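Local coordinates for protein beta-mannosidase (PDB 4CVU) that hydrolyses beta-mannosidic linkages as a glycoside hydrolase of family 2, probably releasing mannose from the non-reducing ends of its substrates, at residues L521-A526 with I546-P551; F241-P246 with S531-P536; T452-S457 with N515-T520; D232-R237 with A527-I532. All blocks are in the same frame, centred on the assembly; numbering follows the deposited sequence.

How the contacts relate
Contacts 1, 3 and 4 follow one another along helix 506-528 and its C-terminal end. This helix is the second of two between parallel strands 481-485 and 534-535 of the barrel expected for the catalytic domain of family 2. Contact 3 lies at residues 515-520, contact 1 at 521-526 and contact 4 where the helix ends, and contact 2 takes up the following strand 534-535. Contacts 2 and 4, with centres about 10 Å apart, share Ser531 and Ile532 and bind the barrel to the sheet containing strand 227-237. Contacts 1 and 2 lie about 11 Å apart and touch directly, whereas contacts 3 and 4 do not touch, with centres about 24 Å apart. Attached glycans run beside contacts 1, 3 and 4.

Contact 1. Residues L521-A526 with I546-P551; sequences LFNVLA and IDLDLP. With CD (cadmium ion), chain P; MAN (alpha-D-mannopyranose), chain E; MAN (alpha-D-mannopyranose), chain B.
The Phe522 ring receives two methyl groups, both obliquely: Ile546 CG2 lies 3.8 Å from its CE2, and Leu548 CD2 lies 3.9 Å from the same atom. The contact belongs to the barrel, where helix 506-528 packs against the loop after strand 545-546, a type I turn from Asp547 to Leu550. Phe522 holds CG anti to its own N (chi1 -177°), which carries the ring out from the helix toward this loop, and Phe241, Pro553 and Ile554 pack around it as well. Leu548 wedges between the ring and the neighbouring amide, its CD2 coming to 3.5 Å from Asn523 OD1.

The Asn523 amide is the polar half of the contact. Its OD1 accepts from O4 of a glycan mannose at 2.8 Å. Its ND2 serves both Thr519 O, one turn back, and a water 3.0 Å away, which passes its own hydrogens to the carbonyl oxygens of Leu548 and Leu550. With an alanine here, the mannose hydroxyl would probably lose its acceptor and the bridging water its link to the helix.

On the far side of the turn Asp547 and Asp549 hold a cadmium ion, which Asp549 OD2 reaches at 2.4 Å and both carboxylate oxygens of Asp547 also bind. An Asx turn sets this pair: Asp547 OD1 accepts from Asp549 N at 2.9 Å, the donor standing 54° out of the carboxylate plane.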
# COMPACT_ATOMS: atom_id res chain seq x y z
N LEU A 521 2.42 -43.72 19.46
CA LEU A 521 3.46 -42.68 19.44
C LEU A 521 4.56 -42.85 20.51
O LEU A 521 5.73 -42.69 20.19
CB LEU A 521 2.82 -41.29 19.50
CG LEU A 521 2.49 -40.60 18.16
CD1 LEU A 521 1.91 -41.50 17.10
CD2 LEU A 521 1.56 -39.43 18.38
N PHE A 522 4.22 -43.14 21.75
CA PHE A 522 5.30 -43.31 22.76
C PHE A 522 6.18 -44.51 22.42
O PHE A 522 7.39 -44.46 22.62
CB PHE A 522 4.77 -43.48 24.19
CG PHE A 522 5.87 -43.59 25.24
CD1 PHE A 522 6.84 -42.61 25.34
CD2 PHE A 522 5.90 -44.67 26.12
CE1 PHE A 522 7.85 -42.68 26.30
CE2 PHE A 522 6.90 -44.75 27.09
CZ PHE A 522 7.88 -43.76 27.17
N ASN A 523 5.57 -45.60 21.94
CA ASN A 523 6.37 -46.75 21.48
C ASN A 523 7.28 -46.40 20.33
O ASN A 523 8.42 -46.76 20.35
CB ASN A 523 5.50 -47.96 21.11
CG ASN A 523 5.34 -48.88 22.28
OD1 ASN A 523 6.32 -49.51 22.69
ND2 ASN A 523 4.14 -48.95 22.86
N VAL A 524 6.78 -45.63 19.37
CA VAL A 524 7.62 -45.20 18.23
C VAL A 524 8.81 -44.33 18.69
O VAL A 524 9.95 -44.54 18.26
CB VAL A 524 6.83 -44.43 17.17
CG1 VAL A 524 7.76 -43.81 16.13
CG2 VAL A 524 5.85 -45.35 16.46
N LEU A 525 8.57 -43.38 19.58
CA LEU A 525 9.68 -42.55 20.11
C LEU A 525 10.70 -43.39 20.89
O LEU A 525 11.92 -43.23 20.72
CB LEU A 525 9.16 -41.46 21.03
CG LEU A 525 10.23 -40.66 21.78
CD1 LEU A 525 11.21 -40.01 20.82
CD2 LEU A 525 9.56 -39.59 22.62
N ALA A 526 10.18 -44.20 21.81
CA ALA A 526 11.02 -45.08 22.62
C ALA A 526 11.85 -46.07 21.77
O ALA A 526 13.00 -46.37 22.11
CB ALA A 526 10.20 -45.83 23.67
N ILE A 546 4.85 -45.20 33.99
CA ILE A 546 5.38 -45.40 32.65
C ILE A 546 6.01 -46.79 32.61
O ILE A 546 6.95 -47.06 33.33
CB ILE A 546 6.42 -44.37 32.25
CG1 ILE A 546 5.78 -42.98 32.27
CG2 ILE A 546 6.95 -44.68 30.86
CD1 ILE A 546 6.71 -41.85 31.91
N ASP A 547 5.46 -47.65 31.76
CA ASP A 547 5.97 -49.03 31.65
C ASP A 547 5.57 -49.63 30.33
O ASP A 547 4.38 -49.83 30.05
CB ASP A 547 5.44 -49.85 32.81
CG ASP A 547 5.99 -51.27 32.80
OD1 ASP A 547 6.69 -51.68 31.84
OD2 ASP A 547 5.71 -51.93 33.79
N LEU A 548 6.57 -49.94 29.50
CA LEU A 548 6.33 -50.48 28.16
C LEU A 548 5.64 -51.86 28.16
O LEU A 548 5.13 -52.28 27.13
CB LEU A 548 7.61 -50.50 27.32
CG LEU A 548 8.11 -49.13 26.82
CD1 LEU A 548 9.45 -49.25 26.09
CD2 LEU A 548 7.12 -48.46 25.89
N ASP A 549 5.62 -52.54 29.32
CA ASP A 549 4.87 -53.80 29.46
C ASP A 549 3.34 -53.59 29.51
O ASP A 549 2.59 -54.55 29.39
CB ASP A 549 5.34 -54.59 30.70
CG ASP A 549 6.80 -55.10 30.55
OD1 ASP A 549 7.10 -55.79 29.56
OD2 ASP A 549 7.65 -54.76 31.39
N LEU A 550 2.89 -52.36 29.72
CA LEU A 550 1.45 -52.06 29.82
C LEU A 550 0.83 -51.82 28.44
O LEU A 550 1.51 -51.31 27.54
CB LEU A 550 1.21 -50.83 30.72
CG LEU A 550 1.67 -50.96 32.17
CD1 LEU A 550 1.68 -49.59 32.86
CD2 LEU A 550 0.79 -51.94 32.95
N PRO A 551 -0.44 -52.20 28.28
CA PRO A 551 -1.11 -51.98 26.99
C PRO A 551 -1.17 -50.50 26.62
O PRO A 551 -0.97 -50.16 25.46
CB PRO A 551 -2.51 -52.58 27.19
CG PRO A 551 -2.67 -52.82 28.64
CD PRO A 551 -1.31 -52.90 29.25
CD CD P . 7.15 -53.78 33.53
C1 MAN E . 6.90 -54.04 20.52
C2 MAN E . 5.54 -54.01 21.20
C3 MAN E . 5.42 -52.81 22.15
C4 MAN E . 6.56 -52.91 23.17
C5 MAN E . 7.89 -52.91 22.40
C6 MAN E . 9.11 -53.02 23.29
O2 MAN E . 5.47 -55.24 21.95
O3 MAN E . 4.17 -52.83 22.85
O4 MAN E . 6.44 -51.87 24.17
O5 MAN E . 7.95 -54.02 21.50
O6 MAN E . 10.29 -53.05 22.48
C1 MAN B . 2.43 -57.75 24.33
C2 MAN B . 1.49 -58.96 24.29
C3 MAN B . 0.25 -58.57 23.51
C4 MAN B . -0.39 -57.40 24.26
C5 MAN B . 0.59 -56.24 24.23
C6 MAN B . 0.01 -55.01 24.94
O2 MAN B . 1.12 -59.33 25.62
O3 MAN B . -0.62 -59.67 23.38
O4 MAN B . -1.61 -57.04 23.68
O5 MAN B . 1.77 -56.64 24.90
O6 MAN B . 1.05 -54.27 25.57
O HOH W 1 3.63 -50.61 25.26
O HOH W 2 8.90 -53.38 33.85

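Contact 2. Residues F241-P246 with S531-P536; sequences FNNFAP and SISYSP
A type II turn, Phe241 to Phe244, sets the asparagines at its two central positions against residues 532-534, with Asn243 and Ser533 closest through the backbone. Asn242 ND2 donates to Ile532 O at 2.9 Å and 161°. The carbonyl oxygen lies in the plane of the amide, but the donor stands 44° out of the carbonyl plane. The same ND2 also bonds Ser529 O, so one amide nitrogen holds two carbonyl oxygens of the loop leaving helix 506-528. Its partner atom Asn242 OD1 rests over one face of the Phe241 ring, 3.4 Å above the plane and offset toward the rim.

The turn links strands 227-237 and 252-261 of the beta-sandwich domain that precedes the barrel, while residues 531-536 lead into barrel strand 534-535, which pairs in parallel with 481-485. Asn243 takes the left-handed backbone conformation (phi 78°) required at the third position of such a turn. Its N reaches Ser533 OG at 3.2 Å in a weak bond, and that hydroxyl has a further weak partner in Phe353 N. Beyond it the Tyr534 side chain leads away from the turn toward helix 506-528, where its OH bonds Phe517 O.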
# COMPACT_ATOMS: atom_id res chain seq x y z
N PHE A 241 16.55 -44.28 30.39
CA PHE A 241 15.28 -44.43 29.72
C PHE A 241 14.49 -43.11 29.64
O PHE A 241 14.72 -42.21 30.43
CB PHE A 241 14.44 -45.49 30.41
CG PHE A 241 13.13 -45.75 29.73
CD1 PHE A 241 13.08 -46.38 28.50
CD2 PHE A 241 11.95 -45.28 30.28
CE1 PHE A 241 11.87 -46.60 27.88
CE2 PHE A 241 10.75 -45.49 29.64
CZ PHE A 241 10.71 -46.16 28.45
N ASN A 242 13.56 -43.01 28.72
CA ASN A 242 12.76 -41.82 28.58
C ASN A 242 12.00 -41.46 29.84
O ASN A 242 11.40 -42.31 30.46
CB ASN A 242 11.79 -42.00 27.42
CG ASN A 242 12.45 -42.62 26.20
OD1 ASN A 242 12.80 -43.79 26.18
ND2 ASN A 242 12.61 -41.84 25.18
N ASN A 243 12.01 -40.19 30.20
CA ASN A 243 11.20 -39.67 31.29
C ASN A 243 11.73 -39.97 32.71
O ASN A 243 11.10 -39.64 33.69
CB ASN A 243 9.74 -40.12 31.14
CG ASN A 243 9.03 -39.41 29.99
OD1 ASN A 243 8.33 -38.45 30.22
ND2 ASN A 243 9.22 -39.85 28.78
N PHE A 244 12.90 -40.57 32.82
CA PHE A 244 13.53 -40.88 34.11
C PHE A 244 14.93 -40.26 34.17
O PHE A 244 15.67 -40.24 33.16
CB PHE A 244 13.60 -42.40 34.33
CG PHE A 244 12.26 -43.05 34.54
CD1 PHE A 244 11.53 -43.49 33.47
CD2 PHE A 244 11.74 -43.21 35.81
CE1 PHE A 244 10.28 -44.08 33.64
CE2 PHE A 244 10.50 -43.79 36.00
CZ PHE A 244 9.76 -44.21 34.92
N ALA A 245 15.28 -39.71 35.33
CA ALA A 245 16.55 -39.04 35.51
C ALA A 245 17.70 -40.04 35.32
O ALA A 245 17.72 -41.05 35.99
CB ALA A 245 16.63 -38.45 36.90
N PRO A 246 18.62 -39.78 34.37
CA PRO A 246 19.71 -40.72 34.17
C PRO A 246 20.81 -40.62 35.23
O PRO A 246 20.83 -39.70 36.06
CB PRO A 246 20.24 -40.35 32.78
CG PRO A 246 19.86 -38.93 32.57
CD PRO A 246 18.56 -38.76 33.31
N SER A 531 16.97 -40.91 24.94
CA SER A 531 17.41 -39.66 25.53
C SER A 531 16.30 -38.59 25.69
O SER A 531 16.39 -37.72 26.56
CB SER A 531 18.57 -39.10 24.69
OG SER A 531 18.18 -38.86 23.36
N ILE A 532 15.25 -38.68 24.87
CA ILE A 532 14.25 -37.61 24.82
C ILE A 532 12.94 -38.02 25.49
O ILE A 532 12.30 -38.97 25.05
CB ILE A 532 13.95 -37.20 23.39
CG1 ILE A 532 15.24 -36.72 22.69
CG2 ILE A 532 12.87 -36.10 23.38
CD1 ILE A 532 15.97 -35.60 23.39
N SER A 533 12.54 -37.27 26.53
CA SER A 533 11.31 -37.55 27.28
C SER A 533 10.04 -37.13 26.50
O SER A 533 10.11 -36.40 25.52
CB SER A 533 11.31 -36.82 28.61
OG SER A 533 12.43 -37.13 29.37
N TYR A 534 8.89 -37.57 26.99
CA TYR A 534 7.67 -37.48 26.24
C TYR A 534 6.51 -37.14 27.11
O TYR A 534 6.47 -37.47 28.30
CB TYR A 534 7.36 -38.82 25.52
CG TYR A 534 6.12 -38.80 24.63
CD1 TYR A 534 6.13 -38.16 23.40
CD2 TYR A 534 4.94 -39.44 25.02
CE1 TYR A 534 5.02 -38.12 22.59
CE2 TYR A 534 3.81 -39.43 24.21
CZ TYR A 534 3.85 -38.76 22.99
OH TYR A 534 2.75 -38.72 22.18
N SER A 535 5.56 -36.46 26.49
CA SER A 535 4.27 -36.27 27.09
C SER A 535 3.25 -36.38 25.96
O SER A 535 3.51 -35.89 24.84
CB SER A 535 4.21 -34.88 27.76
OG SER A 535 2.91 -34.61 28.22
N PRO A 536 2.11 -37.02 26.24
CA PRO A 536 1.13 -37.21 25.20
C PRO A 536 0.45 -35.90 24.73
O PRO A 536 -0.15 -35.87 23.66
CB PRO A 536 0.12 -38.17 25.81
CG PRO A 536 0.30 -38.05 27.28
CD PRO A 536 1.70 -37.62 27.52

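Contact 3. Residues T452-S457 with N515-T520; sequences TLYPDS and NLFITT. With MAN (alpha-D-mannopyranose), chain D; MAN (alpha-D-mannopyranose), chain C.
One carboxylate oxygen, Asp456 OD2, is shared between a helix side chain and a sugar. It accepts from Asn515 ND2 at 2.6 Å. In a weak bond, O4 of a glycan mannose also donates to Asp456 OD2, at 2.8 Å. The amide comes in on the syn lone pair of OD2, with an N-H...O angle of 142°, and the carboxylate and amide planes are turned 59° apart. Both residues carry CG anti to the backbone N (Asp456 chi1 -166°), an extended posture that lets the two groups meet between loop and helix.

The loop precedes barrel helix 458-475, for which Ser457 is the N-cap residue, so the contact joins the start of that helix to the flank of helix 506-528. Leu516 runs alongside the Asp456 side chain in the opposite direction: its CB lies 3.8 Å from Asp456 OD1, and its CD2 lies 3.9 Å from Pro455 O. Farther in, Tyr454 CD1 meets the Phe517 ring at its edge, 4.4 Å from CZ, and the Phe449 ring is packed edge-to-face against each of these two.

Helix 506-528 widens here into a pi-type turn, where Asn515 O accepts from Thr520 N and Thr520 OG1 on opposite faces of its carbonyl plane. An alanine in place of Asp456 would probably leave Asn515 ND2 and the mannose hydroxyl without their common acceptor. The amide bond, with the weak mannose bond beside it, would suit an ionised acid, whose charge would then be shared by loop, helix and glycan.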
# COMPACT_ATOMS: atom_id res chain seq x y z
N THR A 452 -7.83 -29.95 18.15
CA THR A 452 -8.96 -30.72 17.67
C THR A 452 -8.62 -32.17 17.94
O THR A 452 -7.49 -32.48 18.36
CB THR A 452 -9.23 -30.48 16.17
OG1 THR A 452 -10.52 -31.01 15.81
CG2 THR A 452 -8.11 -31.06 15.32
N LEU A 453 -9.60 -33.04 17.73
CA LEU A 453 -9.40 -34.48 17.87
C LEU A 453 -9.23 -35.06 16.49
O LEU A 453 -9.69 -34.47 15.53
CB LEU A 453 -10.56 -35.14 18.64
CG LEU A 453 -10.71 -34.69 20.10
CD1 LEU A 453 -11.80 -35.49 20.80
CD2 LEU A 453 -9.42 -34.80 20.89
N TYR A 454 -8.57 -36.22 16.40
CA TYR A 454 -8.09 -36.73 15.14
C TYR A 454 -8.58 -38.16 14.86
O TYR A 454 -9.00 -38.88 15.79
CB TYR A 454 -6.55 -36.69 15.12
CG TYR A 454 -6.02 -35.28 14.97
CD1 TYR A 454 -5.84 -34.47 16.07
CD2 TYR A 454 -5.74 -34.77 13.72
CE1 TYR A 454 -5.40 -33.18 15.93
CE2 TYR A 454 -5.29 -33.48 13.55
CZ TYR A 454 -5.09 -32.69 14.66
OH TYR A 454 -4.69 -31.37 14.50
N PRO A 455 -8.52 -38.56 13.58
CA PRO A 455 -8.83 -39.96 13.21
C PRO A 455 -7.85 -40.95 13.81
O PRO A 455 -6.73 -40.59 14.19
CB PRO A 455 -8.70 -39.96 11.68
CG PRO A 455 -8.78 -38.55 11.26
CD PRO A 455 -8.15 -37.77 12.39
N ASP A 456 -8.29 -42.20 13.92
CA ASP A 456 -7.43 -43.29 14.38
C ASP A 456 -7.72 -44.60 13.62
O ASP A 456 -7.54 -45.68 14.17
CB ASP A 456 -7.57 -43.51 15.88
CG ASP A 456 -6.48 -44.38 16.46
OD1 ASP A 456 -5.31 -44.26 16.00
OD2 ASP A 456 -6.76 -45.20 17.37
N SER A 457 -8.11 -44.47 12.35
CA SER A 457 -8.25 -45.61 11.47
C SER A 457 -6.85 -46.16 11.19
O SER A 457 -5.85 -45.52 11.52
CB SER A 457 -8.92 -45.18 10.17
OG SER A 457 -8.08 -44.26 9.48
N ASN A 515 -4.63 -44.58 22.30
CA ASN A 515 -4.10 -45.52 21.31
C ASN A 515 -3.14 -44.81 20.36
O ASN A 515 -2.04 -45.33 20.09
CB ASN A 515 -5.24 -46.17 20.53
CG ASN A 515 -4.74 -47.12 19.46
OD1 ASN A 515 -4.19 -48.17 19.77
ND2 ASN A 515 -4.85 -46.73 18.22
N LEU A 516 -3.52 -43.62 19.88
CA LEU A 516 -2.64 -42.89 18.94
C LEU A 516 -1.47 -42.23 19.67
O LEU A 516 -0.29 -42.49 19.36
CB LEU A 516 -3.39 -41.83 18.13
CG LEU A 516 -2.57 -41.16 17.02
CD1 LEU A 516 -1.98 -42.20 16.10
CD2 LEU A 516 -3.39 -40.16 16.20
N PHE A 517 -1.80 -41.38 20.65
CA PHE A 517 -0.79 -40.50 21.26
C PHE A 517 0.05 -41.17 22.36
O PHE A 517 1.09 -40.65 22.76
CB PHE A 517 -1.43 -39.20 21.73
CG PHE A 517 -2.00 -38.37 20.61
CD1 PHE A 517 -1.16 -37.55 19.84
CD2 PHE A 517 -3.33 -38.46 20.26
CE1 PHE A 517 -1.65 -36.81 18.78
CE2 PHE A 517 -3.83 -37.71 19.21
CZ PHE A 517 -2.99 -36.90 18.46
N ILE A 518 -0.34 -42.35 22.82
CA ILE A 518 0.46 -43.02 23.84
C ILE A 518 0.98 -44.38 23.34
O ILE A 518 2.17 -44.56 23.16
CB ILE A 518 -0.32 -43.16 25.16
CG1 ILE A 518 -0.77 -41.79 25.67
CG2 ILE A 518 0.53 -43.86 26.21
CD1 ILE A 518 -1.66 -41.87 26.91
N THR A 519 0.06 -45.32 23.10
CA THR A 519 0.41 -46.68 22.67
C THR A 519 1.23 -46.63 21.37
O THR A 519 2.32 -47.16 21.34
CB THR A 519 -0.84 -47.58 22.53
OG1 THR A 519 -1.65 -47.49 23.71
CG2 THR A 519 -0.46 -49.04 22.32
N THR A 520 0.76 -45.95 20.34
CA THR A 520 1.51 -45.93 19.06
C THR A 520 2.71 -44.99 19.17
O THR A 520 3.86 -45.41 19.02
CB THR A 520 0.65 -45.49 17.88
OG1 THR A 520 -0.53 -46.29 17.83
CG2 THR A 520 1.41 -45.63 16.56
C1 MAN D . -9.83 -50.14 21.00
C2 MAN D . -8.90 -50.33 19.80
C3 MAN D . -8.19 -49.04 19.46
C4 MAN D . -9.18 -47.90 19.33
C5 MAN D . -9.96 -47.78 20.62
C6 MAN D . -10.94 -46.61 20.55
O2 MAN D . -9.63 -50.76 18.68
O3 MAN D . -7.47 -49.16 18.26
O4 MAN D . -8.48 -46.69 19.03
O5 MAN D . -10.66 -49.00 20.85
O6 MAN D . -11.53 -46.37 21.82
C1 MAN C . -10.02 -48.84 24.02
C2 MAN C . -9.64 -50.19 23.41
C3 MAN C . -8.58 -50.81 24.31
C4 MAN C . -7.40 -49.84 24.48
C5 MAN C . -7.85 -48.46 24.95
C6 MAN C . -6.69 -47.47 24.99
O2 MAN C . -8.99 -50.05 22.15
O3 MAN C . -8.10 -51.96 23.69
O4 MAN C . -6.48 -50.36 25.39
O5 MAN C . -8.87 -47.99 24.08
O6 MAN C . -6.20 -47.15 23.71

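Contact 4. Residues D232-R237 with A527-I532; sequences DIDIFR and ANSHSI. With NAG (2-acetamido-2-deoxy-beta-D-glucopyranose), chain F; NAG (2-acetamido-2-deoxy-beta-D-glucopyranose), chain G.
Asp232 begins the run of contacts, its OD2 only 2.5 Å from Asn528 O, a spacing of two oxygens consistent with a protonated acid. Asp234, the next residue of strand 227-237 to face the loop, grips it with both carboxylate oxygens. OD2 accepts from His530 N through its syn lone pair at 2.6 Å, nearly straight at 164°, while OD1 takes the Ser531 hydroxyl at 2.7 Å. Placing CG anti to the backbone N (chi1 -164°) extends the carboxylate to these two donors, and Asn476 ND2 also bonds OD1.

Phe236 then lays one ring face under His530: CB of the histidine stands 3.9 Å from the ring centroid in a CH-pi contact, and CD2 lies 3.5 Å from CZ. The two rings meet obliquely, with planes at 46°. His530 NE2 reaches O7 of a glycan N-acetylglucosamine in a weak bond.

The strand is outermost in the sheet of the beta-sandwich domain, and the residues leaving barrel helix 506-528 run beside it. Its side chains take up backbone and side-chain groups of the loop, no backbone-to-backbone hydrogen bond crosses between them, and the buried Asp234 carboxylate, with three donors around it, is likely to stay ionised.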
# COMPACT_ATOMS: atom_id res chain seq x y z
N ASP A 232 19.68 -41.56 12.59
CA ASP A 232 19.32 -41.38 14.00
C ASP A 232 20.58 -41.59 14.82
O ASP A 232 21.13 -42.71 14.84
CB ASP A 232 18.22 -42.36 14.40
CG ASP A 232 17.73 -42.18 15.86
OD1 ASP A 232 18.46 -41.60 16.71
OD2 ASP A 232 16.59 -42.66 16.15
N ILE A 233 21.05 -40.53 15.47
CA ILE A 233 22.14 -40.61 16.46
C ILE A 233 21.50 -40.37 17.82
O ILE A 233 20.77 -39.34 18.01
CB ILE A 233 23.23 -39.55 16.26
CG1 ILE A 233 23.80 -39.58 14.81
CG2 ILE A 233 24.35 -39.75 17.26
CD1 ILE A 233 24.46 -40.88 14.42
N ASP A 234 21.72 -41.30 18.73
CA ASP A 234 21.15 -41.23 20.08
C ASP A 234 22.31 -41.34 21.05
O ASP A 234 22.94 -42.40 21.16
CB ASP A 234 20.13 -42.35 20.30
CG ASP A 234 19.23 -42.11 21.51
OD1 ASP A 234 19.13 -40.96 22.04
OD2 ASP A 234 18.59 -43.08 21.93
N ILE A 235 22.65 -40.21 21.67
CA ILE A 235 23.68 -40.17 22.68
C ILE A 235 22.99 -40.04 24.03
O ILE A 235 22.27 -39.07 24.28
CB ILE A 235 24.64 -39.01 22.47
CG1 ILE A 235 25.33 -39.17 21.11
CG2 ILE A 235 25.67 -39.03 23.57
CD1 ILE A 235 26.23 -38.02 20.74
N PHE A 236 23.18 -41.05 24.86
CA PHE A 236 22.52 -41.12 26.17
C PHE A 236 23.48 -41.73 27.20
O PHE A 236 24.55 -42.22 26.85
CB PHE A 236 21.23 -41.94 26.09
CG PHE A 236 21.41 -43.30 25.48
CD1 PHE A 236 21.52 -43.47 24.10
CD2 PHE A 236 21.46 -44.43 26.30
CE1 PHE A 236 21.68 -44.72 23.56
CE2 PHE A 236 21.63 -45.68 25.75
CZ PHE A 236 21.75 -45.83 24.38
N ARG A 237 23.10 -41.65 28.48
CA ARG A 237 23.87 -42.28 29.54
C ARG A 237 23.48 -43.74 29.57
O ARG A 237 22.31 -44.11 29.35
CB ARG A 237 23.57 -41.62 30.90
CG ARG A 237 24.04 -40.17 31.04
CD ARG A 237 25.52 -40.08 31.35
NE ARG A 237 25.99 -38.70 31.52
CZ ARG A 237 27.21 -38.36 31.96
NH1 ARG A 237 28.09 -39.30 32.30
NH2 ARG A 237 27.55 -37.08 32.08
N ALA A 527 11.28 -46.53 20.67
CA ALA A 527 12.02 -47.37 19.75
C ALA A 527 13.22 -46.65 19.14
O ALA A 527 14.21 -47.28 18.78
CB ALA A 527 11.10 -47.84 18.65
N ASN A 528 13.14 -45.32 19.01
CA ASN A 528 14.16 -44.53 18.28
C ASN A 528 14.95 -43.52 19.10
O ASN A 528 15.80 -42.80 18.55
CB ASN A 528 13.48 -43.87 17.07
CG ASN A 528 13.12 -44.88 15.99
OD1 ASN A 528 13.97 -45.31 15.23
ND2 ASN A 528 11.85 -45.26 15.94
N SER A 529 14.70 -43.49 20.40
CA SER A 529 15.39 -42.55 21.30
C SER A 529 15.32 -43.02 22.75
O SER A 529 14.23 -43.34 23.24
CB SER A 529 14.73 -41.14 21.22
OG SER A 529 15.51 -40.18 21.91
N HIS A 530 16.48 -43.07 23.42
CA HIS A 530 16.55 -43.33 24.88
C HIS A 530 16.69 -42.00 25.67
O HIS A 530 16.54 -41.99 26.89
CB HIS A 530 17.74 -44.25 25.25
CG HIS A 530 17.66 -45.63 24.68
ND1 HIS A 530 16.78 -46.58 25.14
CD2 HIS A 530 18.37 -46.22 23.68
CE1 HIS A 530 16.93 -47.70 24.44
NE2 HIS A 530 17.89 -47.51 23.55
N SER A 531 16.97 -40.91 24.94
CA SER A 531 17.41 -39.66 25.53
C SER A 531 16.30 -38.59 25.69
O SER A 531 16.39 -37.72 26.56
CB SER A 531 18.57 -39.10 24.69
OG SER A 531 18.18 -38.86 23.36
N ILE A 532 15.25 -38.68 24.87
CA ILE A 532 14.25 -37.61 24.82
C ILE A 532 12.94 -38.02 25.49
O ILE A 532 12.30 -38.97 25.05
CB ILE A 532 13.95 -37.20 23.39
CG1 ILE A 532 15.24 -36.72 22.69
CG2 ILE A 532 12.87 -36.10 23.38
CD1 ILE A 532 15.97 -35.60 23.39
C1 NAG F . 19.95 -48.11 18.59
C2 NAG F . 19.47 -49.15 19.60
C3 NAG F . 18.60 -50.18 18.90
C4 NAG F . 17.42 -49.47 18.21
C5 NAG F . 17.95 -48.35 17.31
C6 NAG F . 16.90 -47.45 16.68
C7 NAG F . 20.97 -49.56 21.50
C8 NAG F . 22.21 -50.26 21.99
N2 NAG F . 20.64 -49.77 20.23
O3 NAG F . 18.13 -51.08 19.87
O4 NAG F . 16.70 -50.39 17.41
O5 NAG F . 18.81 -47.50 18.04
O6 NAG F . 17.56 -46.61 15.75
O7 NAG F . 20.32 -48.86 22.27
C1 NAG G . 15.29 -50.39 17.62
C2 NAG G . 14.52 -50.92 16.40
C3 NAG G . 13.04 -50.88 16.68
C4 NAG G . 12.71 -51.55 17.99
C5 NAG G . 13.60 -51.00 19.11
C6 NAG G . 13.35 -51.71 20.45
C7 NAG G . 15.88 -50.48 14.41
C8 NAG G . 16.15 -49.62 13.22
N2 NAG G . 14.86 -50.18 15.21
O3 NAG G . 12.34 -51.58 15.68
O4 NAG G . 11.38 -51.26 18.39
O5 NAG G . 14.96 -51.12 18.77
O6 NAG G . 13.37 -53.12 20.25
O7 NAG G . 16.60 -51.46 14.60